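Local coordinates for protein putative NADH-flavin reductase (Streptococcus pneumoniae TIGR4, PDB 4R01) that is a putative NADH-flavin reductase that probably binds a dinucleotide cofactor through its Rossmann fold and passes electrons from it to a flavin, at residues 2-7 with 61-66; 95-100 with 146-151. All blocks are in the same frame, centred on the assembly; numbering follows the deposited sequence.

Contact 1 of 2, residues 2-7 with 61-66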
ATOM      1  N   MET A   2      -5.594  40.435  11.841  1.00 61.63           N
ATOM      2  CA  MET A   2      -5.512  39.775  13.140  1.00 61.85           C
ATOM      3  C   MET A   2      -4.130  39.943  13.764  1.00 60.87           C
ATOM      4  O   MET A   2      -3.144  40.157  13.062  1.00 60.61           O
ATOM      5  CB  MET A   2      -5.842  38.284  13.010  1.00 58.91           C
ATOM      6  CG  MET A   2      -7.236  37.989  12.479  1.00 61.30           C
ATOM      7  SD  MET A   2      -7.509  36.230  12.173  1.00 69.30           S
ATOM      8  CE  MET A   2      -7.441  35.576  13.839  1.00 52.91           C
ATOM      9  N   LYS A   3      -4.067  39.846  15.088  1.00 61.63           N
ATOM     10  CA  LYS A   3      -2.790  39.868  15.791  1.00 61.06           C
ATOM     11  C   LYS A   3      -2.438  38.460  16.258  1.00 59.06           C
ATOM     12  O   LYS A   3      -3.050  37.926  17.184  1.00 60.43           O
ATOM     13  CB  LYS A   3      -2.833  40.840  16.972  1.00 67.15           C
ATOM     14  CG  LYS A   3      -4.203  40.997  17.609  1.00 72.08           C
ATOM     15  CD  LYS A   3      -4.229  42.171  18.578  1.00 77.86           C
ATOM     16  CE  LYS A   3      -3.853  43.475  17.888  1.00 80.82           C
ATOM     17  NZ  LYS A   3      -3.834  44.623  18.840  1.00 86.02           N
ATOM     18  N   LEU A   4      -1.449  37.862  15.602  1.00 54.67           N
ATOM     19  CA  LEU A   4      -1.107  36.465  15.832  1.00 50.15           C
ATOM     20  C   LEU A   4       0.262  36.292  16.472  1.00 51.45           C
ATOM     21  O   LEU A   4       1.201  37.032  16.177  1.00 52.92           O
ATOM     22  CB  LEU A   4      -1.156  35.693  14.514  1.00 46.50           C
ATOM     23  CG  LEU A   4      -2.432  35.886  13.694  1.00 47.43           C
ATOM     24  CD1 LEU A   4      -2.347  35.130  12.376  1.00 45.43           C
ATOM     25  CD2 LEU A   4      -3.648  35.455  14.496  1.00 46.58           C
ATOM     26  N   ALA A   5       0.365  35.305  17.354  1.00 50.16           N
ATOM     27  CA  ALA A   5       1.642  34.930  17.941  1.00 45.97           C
ATOM     28  C   ALA A   5       2.031  33.541  17.454  1.00 44.98           C
ATOM     29  O   ALA A   5       1.222  32.610  17.489  1.00 45.58           O
ATOM     30  CB  ALA A   5       1.570  34.968  19.458  1.00 44.55           C
ATOM     31  N   VAL A   6       3.267  33.405  16.985  1.00 40.26           N
ATOM     32  CA  VAL A   6       3.755  32.120  16.507  1.00 36.07           C
ATOM     33  C   VAL A   6       4.946  31.649  17.331  1.00 38.67           C
ATOM     34  O   VAL A   6       6.027  32.235  17.273  1.00 42.27           O
ATOM     35  CB  VAL A   6       4.155  32.181  15.021  1.00 37.23           C
ATOM     36  CG1 VAL A   6       4.697  30.836  14.565  1.00 36.84           C
ATOM     37  CG2 VAL A   6       2.967  32.596  14.168  1.00 37.48           C
ATOM     38  N   ILE A   7       4.734  30.589  18.105  1.00 39.02           N
ATOM     39  CA  ILE A   7       5.790  29.990  18.909  1.00 37.79           C
ATOM     40  C   ILE A   7       6.721  29.178  18.009  1.00 38.78           C
ATOM     41  O   ILE A   7       6.255  28.452  17.129  1.00 37.11           O
ATOM     42  CB  ILE A   7       5.213  29.093  20.028  1.00 37.72           C
ATOM     43  CG1 ILE A   7       4.793  29.936  21.234  1.00 41.63           C
ATOM     44  CG2 ILE A   7       6.236  28.066  20.485  1.00 39.30           C
ATOM     45  CD1 ILE A   7       3.549  30.765  21.024  1.00 42.51           C
ATOM     46  N   ALA A  61      -5.137  34.988  18.025  1.00 56.89           N
ATOM     47  CA  ALA A  61      -4.815  33.569  18.002  1.00 52.21           C
ATOM     48  C   ALA A  61      -3.332  33.330  18.254  1.00 47.92           C
ATOM     49  O   ALA A  61      -2.486  34.145  17.882  1.00 47.96           O
ATOM     50  CB  ALA A  61      -5.230  32.953  16.672  1.00 51.18           C
ATOM     51  N   VAL A  62      -3.027  32.204  18.890  1.00 46.17           N
ATOM     52  CA  VAL A  62      -1.650  31.794  19.124  1.00 43.53           C
ATOM     53  C   VAL A  62      -1.371  30.476  18.405  1.00 44.52           C
ATOM     54  O   VAL A  62      -2.042  29.475  18.653  1.00 45.43           O
ATOM     55  CB  VAL A  62      -1.356  31.644  20.628  1.00 43.45           C
ATOM     56  CG1 VAL A  62      -0.021  30.959  20.843  1.00 39.10           C
ATOM     57  CG2 VAL A  62      -1.387  33.004  21.314  1.00 47.34           C
ATOM     58  N   ILE A  63      -0.388  30.482  17.508  1.00 43.87           N
ATOM     59  CA  ILE A  63      -0.051  29.291  16.734  1.00 42.12           C
ATOM     60  C   ILE A  63       1.271  28.689  17.189  1.00 40.81           C
ATOM     61  O   ILE A  63       2.327  29.303  17.039  1.00 41.47           O
ATOM     62  CB  ILE A  63       0.045  29.588  15.220  1.00 43.82           C
ATOM     63  CG1 ILE A  63      -1.267  30.172  14.690  1.00 45.22           C
ATOM     64  CG2 ILE A  63       0.420  28.327  14.453  1.00 35.81           C
ATOM     65  CD1 ILE A  63      -1.303  31.685  14.672  1.00 45.61           C
ATOM     66  N   SER A  64       1.214  27.482  17.739  1.00 37.66           N
ATOM     67  CA  SER A  64       2.426  26.812  18.186  1.00 36.43           C
ATOM     68  C   SER A  64       2.969  25.881  17.109  1.00 40.00           C
ATOM     69  O   SER A  64       2.318  24.914  16.712  1.00 42.29           O
ATOM     70  CB  SER A  64       2.172  26.032  19.474  1.00 33.32           C
ATOM     71  OG  SER A  64       3.330  25.308  19.851  1.00 34.51           O
ATOM     72  N   ALA A  65       4.168  26.199  16.636  1.00 39.70           N
ATOM     73  CA  ALA A  65       4.876  25.363  15.681  1.00 34.34           C
ATOM     74  C   ALA A  65       6.062  24.717  16.381  1.00 35.09           C
ATOM     75  O   ALA A  65       7.090  24.441  15.767  1.00 37.25           O
ATOM     76  CB  ALA A  65       5.333  26.181  14.485  1.00 36.22           C
ATOM     77  N   PHE A  66       5.902  24.488  17.680  1.00 38.93           N
ATOM     78  CA  PHE A  66       6.957  23.921  18.511  1.00 46.51           C
ATOM     79  C   PHE A  66       7.378  22.534  18.037  1.00 52.23           C
ATOM     80  O   PHE A  66       6.540  21.665  17.787  1.00 53.47           O
ATOM     81  CB  PHE A  66       6.500  23.865  19.971  1.00 46.79           C
ATOM     82  CG  PHE A  66       7.478  23.188  20.891  1.00 50.38           C
ATOM     83  CD1 PHE A  66       8.614  23.849  21.326  1.00 51.42           C
ATOM     84  CD2 PHE A  66       7.255  21.892  21.329  1.00 51.06           C
ATOM     85  CE1 PHE A  66       9.514  23.229  22.175  1.00 52.18           C
ATOM     86  CE2 PHE A  66       8.152  21.266  22.176  1.00 52.13           C
ATOM     87  CZ  PHE A  66       9.283  21.936  22.599  1.00 53.29           C
TER
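Ile-7 reaches back across to Val-62 on the neighbouring strand, its CD1 3.6 Å from Val-62 CG1, and the two branched side chains cross obliquely instead of lying alongside each other. Ile-7 can do this because CG1 stands anti to its carbonyl carbon and beside the backbone N (chi1 -82°), which sends the longer branch toward the start of the strand. Its other branch, CG2, runs the opposite way and lies against Ser-64 and the CB of Phe-66. Ala-5 shares this face of the sheet and sets its methyl against Val-62 CG2 at 4.0 Å, so Val-62 meets a different neighbour with each of its two methyls. Phe-84 and Leu-88 of helix 76-88 pack on Ile-7 and Val-62 respectively.

On the reverse face Leu-4 lays CD2 against the CB of Ala-61, 3.7 Å away, while Ile-63 turns CD1 back to within 4.0 Å of Leu-4 CB. Val-6 packs less closely, with CG2 facing Ile-63 CB. Leu-195 of helix 184-196 rests on Leu-4, Ala-61 and Ile-63 together.

Between the two layers the backbones run parallel, their axes 4.7 Å apart and inclined by 20°. Ala-5 is gripped through both of its backbone polar groups: its N donates to Ala-61 O in the carbonyl plane, and its O receives Ile-63 N at 2.7 Å, almost straight on to the carbonyl. Ile-7 repeats the pattern with Ile-63 O and Ala-65 N, the latter bond continuing the pairing beyond strand 61-64. These neighbouring central strands pair where the chain crosses back after adding 27-32 and 42-45 on the other side of 3-7, the crossover of a Rossmann-type sheet with helices on both faces.

Contact 2 of 2, residues 95-100 with 146-151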
ATOM      1  N   PHE A  95      -6.109  28.815  19.924  1.00 41.44           N
ATOM      2  CA  PHE A  95      -4.799  28.196  20.063  1.00 43.85           C
ATOM      3  C   PHE A  95      -4.630  27.064  19.056  1.00 43.03           C
ATOM      4  O   PHE A  95      -5.173  25.975  19.237  1.00 42.79           O
ATOM      5  CB  PHE A  95      -4.599  27.687  21.492  1.00 47.60           C
ATOM      6  CG  PHE A  95      -3.354  26.868  21.680  1.00 46.02           C
ATOM      7  CD1 PHE A  95      -2.103  27.420  21.454  1.00 44.25           C
ATOM      8  CD2 PHE A  95      -3.436  25.551  22.099  1.00 44.24           C
ATOM      9  CE1 PHE A  95      -0.955  26.668  21.630  1.00 42.61           C
ATOM     10  CE2 PHE A  95      -2.294  24.795  22.281  1.00 44.38           C
ATOM     11  CZ  PHE A  95      -1.051  25.354  22.045  1.00 42.90           C
ATOM     12  N   LEU A  96      -3.883  27.333  17.990  1.00 43.60           N
ATOM     13  CA  LEU A  96      -3.666  26.351  16.934  1.00 41.30           C
ATOM     14  C   LEU A  96      -2.348  25.621  17.126  1.00 39.54           C
ATOM     15  O   LEU A  96      -1.349  26.218  17.521  1.00 41.89           O
ATOM     16  CB  LEU A  96      -3.693  27.015  15.556  1.00 41.51           C
ATOM     17  CG  LEU A  96      -5.056  27.182  14.879  1.00 42.16           C
ATOM     18  CD1 LEU A  96      -5.923  28.189  15.617  1.00 46.16           C
ATOM     19  CD2 LEU A  96      -4.876  27.586  13.425  1.00 40.98           C
ATOM     20  N   VAL A  97      -2.355  24.324  16.843  1.00 37.27           N
ATOM     21  CA  VAL A  97      -1.154  23.508  16.972  1.00 38.02           C
ATOM     22  C   VAL A  97      -0.773  22.879  15.640  1.00 36.01           C
ATOM     23  O   VAL A  97      -1.609  22.267  14.975  1.00 36.74           O
ATOM     24  CB  VAL A  97      -1.339  22.383  18.013  1.00 38.97           C
ATOM     25  CG1 VAL A  97      -0.068  21.554  18.130  1.00 37.75           C
ATOM     26  CG2 VAL A  97      -1.725  22.963  19.359  1.00 41.32           C
ATOM     27  N   VAL A  98       0.485  23.043  15.249  1.00 32.95           N
ATOM     28  CA  VAL A  98       1.027  22.297  14.121  1.00 27.56           C
ATOM     29  C   VAL A  98       1.288  20.875  14.584  1.00 29.40           C
ATOM     30  O   VAL A  98       2.235  20.621  15.331  1.00 27.48           O
ATOM     31  CB  VAL A  98       2.320  22.918  13.581  1.00 26.49           C
ATOM     32  CG1 VAL A  98       2.879  22.068  12.451  1.00 24.33           C
ATOM     33  CG2 VAL A  98       2.064  24.345  13.117  1.00 28.34           C
ATOM     34  N   GLY A  99       0.438  19.950  14.152  1.00 30.35           N
ATOM     35  CA  GLY A  99       0.474  18.600  14.677  1.00 31.99           C
ATOM     36  C   GLY A  99       1.166  17.581  13.797  1.00 34.54           C
ATOM     37  O   GLY A  99       2.005  17.927  12.966  1.00 33.75           O
ATOM     38  N   GLY A 100       0.812  16.315  13.998  1.00 37.04           N
ATOM     39  CA  GLY A 100       1.358  15.227  13.209  1.00 35.95           C
ATOM     40  C   GLY A 100       0.262  14.452  12.503  1.00 35.72           C
ATOM     41  O   GLY A 100      -0.915  14.578  12.839  1.00 33.87           O
ATOM     42  N   TRP A 146      -9.056  25.311  21.183  1.00 54.31           N
ATOM     43  CA  TRP A 146      -7.918  24.721  20.490  1.00 52.85           C
ATOM     44  C   TRP A 146      -8.289  24.164  19.122  1.00 52.75           C
ATOM     45  O   TRP A 146      -9.440  23.818  18.870  1.00 54.30           O
ATOM     46  CB  TRP A 146      -7.295  23.611  21.344  1.00 53.38           C
ATOM     47  CG  TRP A 146      -8.229  22.473  21.649  1.00 52.11           C
ATOM     48  CD1 TRP A 146      -9.058  22.360  22.727  1.00 53.72           C
ATOM     49  CD2 TRP A 146      -8.422  21.286  20.868  1.00 49.39           C
ATOM     50  NE1 TRP A 146      -9.757  21.178  22.665  1.00 51.90           N
ATOM     51  CE2 TRP A 146      -9.385  20.501  21.536  1.00 49.15           C
ATOM     52  CE3 TRP A 146      -7.878  20.814  19.672  1.00 49.19           C
ATOM     53  CZ2 TRP A 146      -9.813  19.269  21.044  1.00 47.13           C
ATOM     54  CZ3 TRP A 146      -8.306  19.587  19.185  1.00 47.64           C
ATOM     55  CH2 TRP A 146      -9.263  18.831  19.873  1.00 44.54           C
ATOM     56  N   THR A 147      -7.297  24.087  18.242  1.00 48.71           N
ATOM     57  CA  THR A 147      -7.463  23.435  16.951  1.00 43.69           C
ATOM     58  C   THR A 147      -6.164  22.749  16.545  1.00 43.18           C
ATOM     59  O   THR A 147      -5.157  23.407  16.280  1.00 45.46           O
ATOM     60  CB  THR A 147      -7.895  24.426  15.850  1.00 39.14           C
ATOM     61  OG1 THR A 147      -9.162  25.000  16.192  1.00 40.59           O
ATOM     62  CG2 THR A 147      -8.022  23.712  14.512  1.00 37.51           C
ATOM     63  N   PHE A 148      -6.199  21.420  16.515  1.00 36.29           N
ATOM     64  CA  PHE A 148      -5.055  20.612  16.115  1.00 34.45           C
ATOM     65  C   PHE A 148      -5.024  20.486  14.597  1.00 36.16           C
ATOM     66  O   PHE A 148      -5.982  20.007  13.991  1.00 38.92           O
ATOM     67  CB  PHE A 148      -5.134  19.228  16.763  1.00 32.81           C
ATOM     68  CG  PHE A 148      -3.805  18.536  16.896  1.00 30.32           C
ATOM     69  CD1 PHE A 148      -2.927  18.888  17.911  1.00 30.14           C
ATOM     70  CD2 PHE A 148      -3.444  17.524  16.021  1.00 29.47           C
ATOM     71  CE1 PHE A 148      -1.708  18.252  18.047  1.00 30.03           C
ATOM     72  CE2 PHE A 148      -2.224  16.881  16.151  1.00 29.99           C
ATOM     73  CZ  PHE A 148      -1.357  17.246  17.169  1.00 32.71           C
ATOM     74  N   VAL A 149      -3.931  20.918  13.977  1.00 31.65           N
ATOM     75  CA  VAL A 149      -3.852  20.899  12.522  1.00 30.15           C
ATOM     76  C   VAL A 149      -2.855  19.856  12.023  1.00 29.54           C
ATOM     77  O   VAL A 149      -1.661  20.123  11.905  1.00 29.43           O
ATOM     78  CB  VAL A 149      -3.467  22.278  11.965  1.00 25.79           C
ATOM     79  CG1 VAL A 149      -3.554  22.277  10.449  1.00 25.55           C
ATOM     80  CG2 VAL A 149      -4.370  23.348  12.551  1.00 30.27           C
ATOM     81  N   SER A 150      -3.364  18.662  11.734  1.00 30.06           N
ATOM     82  CA  SER A 150      -2.535  17.578  11.224  1.00 27.79           C
ATOM     83  C   SER A 150      -2.119  17.826   9.781  1.00 27.19           C
ATOM     84  O   SER A 150      -2.945  18.191   8.946  1.00 30.19           O
ATOM     85  CB  SER A 150      -3.277  16.242  11.327  1.00 25.05           C
ATOM     86  OG  SER A 150      -3.290  15.766  12.658  1.00 25.16           O
ATOM     87  N   PRO A 151      -0.828  17.631   9.483  1.00 29.47           N
ATOM     88  CA  PRO A 151      -0.345  17.708   8.105  1.00 29.81           C
ATOM     89  C   PRO A 151      -0.559  16.374   7.407  1.00 30.49           C
ATOM     90  O   PRO A 151      -1.136  15.462   8.005  1.00 26.91           O
ATOM     91  CB  PRO A 151       1.143  18.009   8.279  1.00 28.49           C
ATOM     92  CG  PRO A 151       1.498  17.283   9.539  1.00 27.69           C
ATOM     93  CD  PRO A 151       0.261  17.321  10.425  1.00 28.52           C
TER
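Ser-150 donates its hydroxyl to the carbonyl of Gly-100, OG to O 2.7 Å, and so joins the two chains just where regular strand pairing gives out. Rotation of OG to the position anti to the carbonyl carbon of Ser-150 and beside its N (chi1 -76°) places it next to the Gly-100 carbonyl, which it approaches tilted out of the carbonyl plane. One residue further on, the Pro-151 ring brings CD to 3.1 Å from Gly-99 O; having no N-H to give, proline offers this carbonyl only a C-H neighbour.

Four backbone bonds satisfy the polar groups facing the seam. Thr-147 uses both of its own, giving N to Phe-95 O and taking Val-97 N on its O, each at 3.0 Å. Val-97 O in turn accepts Val-149 N nearly head-on at 2.9 Å. The last bond, Gly-99 N to Val-149 O at 3.1 Å, is nearly straight at the hydrogen, but its donor sits well above the carbonyl plane and off the lone pairs. Val-149 O is also a partner of Tyr-187 OH from helix 184-196, so this buried oxygen is held twice. The hydroxyl of Thr-147 turns elsewhere, to His-200 O and Arg-94 NH2, while its CB lies beside Leu-96 CG.

On the face shared with Phe-95 and Val-97, Phe-148 has Gly-99 N over one face of its ring, and CZ comes within 3.4 Å of Gly-99 CA. The bare CA lets the ring settle this close, whereas Val-97 CG1 touches CE1 at 3.7 Å. Leu-135 and Leu-138 of helix 125-138 pack on Phe-148. The loops that follow, a Gly-Gly pair beside a Ser-Pro pair, lie at the C-terminal end of the parallel strands, where Rossmann folds usually bind their dinucleotide.

In the fold
From the N terminus the chain lays down strand 3-7, passes through helix 12-24, adds strands 27-32 and 42-45 on the side away from 61-64, and returns at 61-66, where contact 1 closes the first loop. Helix 76-88 then carries it to strand 94-98, and contact 2 closes a second loop, containing helix 125-138, when 146-151 arrives. The two loops follow in series, neither enclosing nor crossing the other. Their centres are about 11 Å apart, and strands 61-64 and 94-98 are direct neighbours, hydrogen-bonded through the backbones of Val-62, Ser-64 and Leu-96. Together the contacts span four consecutive strands of one sheet, with helix 184-196 touching both.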